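PDB 6BZN: halogenase PltM from Pseudomonas fluorescens, which halogenates phenolic substrates with unusual breadth in substrate and halide, probably as a flavin-dependent enzyme that uses FAD. Local coordinates for residues E292-F295 with R296-L299. Residues are numbered along the deposited sequence; the frame is centred on the assembly and turned at random.
Sequences EIEF and RKLL
Arg-296 reaches back one helical turn to Glu-292. Its CB lies near the Glu-292 carbonyl O, and CG packs closer on that same O at 3.3 Å. Arg-296 CD comes to 3.7 Å from Glu-292 OE1. Arg-296 NE donates to Glu-292 OE1 at 2.6 Å, nearly along the C-O axis. Arg-296 NH2 donates to Glu-292 OE1 on its syn side at 2.9 Å, with a more bent angle of 135°. These two bonds make a salt bridge. One carboxylate oxygen, OE1, thus accepts from both NE and NH2. OE1 sits in the guanidinium plane, while the carboxylate is turned 43° from it. The other oxygen, OE2, accepts from a water and from Trp-318 NE1, which probably helps to fix the rotation of the carboxylate. With an alanine in place of Glu-292, the Arg-296 guanidinium would probably lose its charge mate and be free to swing, and Trp-318 NE1 would lose its acceptor.

Phe-295 CE2 meets one face of this guanidinium, with ring and guanidinium planes nearly perpendicular. Phe-295 CG is anti to the backbone N (chi1 -175°), which brings the ring under Leu-299 CD1, 4.0 Å from the ring centroid in a CH-pi contact. Phe-309 meets the ring edge-to-face.

Lys-297 NZ forms a salt bridge to Glu-294 OE2 at 3.0 Å, from above the carboxylate plane, and a second one to Glu-289. Tyr-285 OH holds Glu-294 OE1. Helix 291-301 is amphipathic: apolar side chains seat it on the mixed sheet, and ion pairs flank them. The buried Glu-294 carboxylate, held by Lys-297 and Tyr-285, is likely to stay ionised.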
loop_
_atom_site.group_PDB
_atom_site.type_symbol
_atom_site.label_atom_id
_atom_site.label_comp_id
_atom_site.label_asym_id
_atom_site.label_seq_id
_atom_site.Cartn_x
_atom_site.Cartn_y
_atom_site.Cartn_z
ATOM N N GLU A 292 -11.509 21.417 -5.994
ATOM C CA GLU A 292 -12.390 21.939 -4.928
ATOM C C GLU A 292 -13.892 21.897 -5.302
ATOM O O GLU A 292 -14.741 21.623 -4.438
ATOM C CB GLU A 292 -11.957 23.337 -4.461
ATOM C CG GLU A 292 -12.714 23.896 -3.255
ATOM C CD GLU A 292 -12.648 23.041 -1.977
ATOM O OE1 GLU A 292 -13.647 23.099 -1.207
ATOM O OE2 GLU A 292 -11.630 22.331 -1.714
ATOM N N ILE A 293 -14.214 22.119 -6.573
ATOM C CA ILE A 293 -15.611 22.042 -7.036
ATOM C C ILE A 293 -16.105 20.584 -6.988
ATOM O O ILE A 293 -17.212 20.311 -6.525
ATOM C CB ILE A 293 -15.795 22.670 -8.447
ATOM C CG1 ILE A 293 -15.520 24.183 -8.390
ATOM C CG2 ILE A 293 -17.204 22.409 -8.987
ATOM C CD1 ILE A 293 -15.149 24.788 -9.734
ATOM N N GLU A 294 -15.274 19.652 -7.437
ATOM C CA GLU A 294 -15.615 18.228 -7.348
ATOM C C GLU A 294 -15.804 17.796 -5.886
ATOM O O GLU A 294 -16.724 17.035 -5.575
ATOM C CB GLU A 294 -14.565 17.363 -8.045
ATOM C CG GLU A 294 -14.524 17.507 -9.564
ATOM C CD GLU A 294 -15.765 16.952 -10.273
ATOM O OE1 GLU A 294 -16.407 16.003 -9.766
ATOM O OE2 GLU A 294 -16.089 17.464 -11.365
ATOM N N PHE A 295 -14.967 18.313 -4.988
ATOM C CA PHE A 295 -15.089 18.016 -3.565
ATOM C C PHE A 295 -16.450 18.487 -3.033
ATOM O O PHE A 295 -17.182 17.709 -2.419
ATOM C CB PHE A 295 -13.931 18.649 -2.771
ATOM C CG PHE A 295 -13.927 18.296 -1.306
ATOM C CD1 PHE A 295 -13.844 16.967 -0.895
ATOM C CD2 PHE A 295 -13.973 19.296 -0.328
ATOM C CE1 PHE A 295 -13.845 16.634 0.454
ATOM C CE2 PHE A 295 -13.961 18.972 1.022
ATOM C CZ PHE A 295 -13.897 17.637 1.416
ATOM N N ARG A 296 -16.810 19.731 -3.332
ATOM C CA ARG A 296 -18.095 20.274 -2.897
ATOM C C ARG A 296 -19.285 19.509 -3.490
ATOM O O ARG A 296 -20.269 19.280 -2.777
ATOM C CB ARG A 296 -18.219 21.771 -3.211
ATOM C CG ARG A 296 -17.213 22.659 -2.489
ATOM C CD ARG A 296 -17.357 22.670 -0.966
ATOM N NE ARG A 296 -16.058 22.813 -0.296
ATOM C CZ ARG A 296 -15.850 22.771 1.025
ATOM N NH1 ARG A 296 -16.860 22.607 1.883
ATOM N NH2 ARG A 296 -14.605 22.898 1.495
ATOM N N LYS A 297 -19.205 19.118 -4.764
ATOM C CA LYS A 297 -20.254 18.278 -5.371
ATOM C C LYS A 297 -20.413 16.946 -4.638
ATOM O O LYS A 297 -21.537 16.494 -4.396
ATOM C CB LYS A 297 -20.005 18.042 -6.866
ATOM C CG LYS A 297 -20.247 19.286 -7.728
ATOM C CD LYS A 297 -20.280 18.993 -9.228
ATOM C CE LYS A 297 -18.956 18.476 -9.753
ATOM N NZ LYS A 297 -18.952 18.309 -11.236
ATOM N N LEU A 298 -19.288 16.326 -4.281
ATOM C CA LEU A 298 -19.308 15.080 -3.522
ATOM C C LEU A 298 -20.027 15.262 -2.184
ATOM O O LEU A 298 -20.877 14.439 -1.815
ATOM C CB LEU A 298 -17.884 14.570 -3.279
ATOM C CG LEU A 298 -17.765 13.184 -2.651
ATOM C CD1 LEU A 298 -18.305 12.138 -3.606
ATOM C CD2 LEU A 298 -16.319 12.885 -2.285
ATOM N N LEU A 299 -19.702 16.341 -1.471
ATOM C CA LEU A 299 -20.280 16.598 -0.157
ATOM C C LEU A 299 -21.792 16.908 -0.224
ATOM O O LEU A 299 -22.534 16.575 0.700
ATOM C CB LEU A 299 -19.528 17.729 0.553
ATOM C CG LEU A 299 -18.022 17.531 0.821
ATOM C CD1 LEU A 299 -17.518 18.634 1.743
ATOM C CD2 LEU A 299 -17.693 16.158 1.386
HETATM O O HOH W 1 -11.282 22.310 1.153
#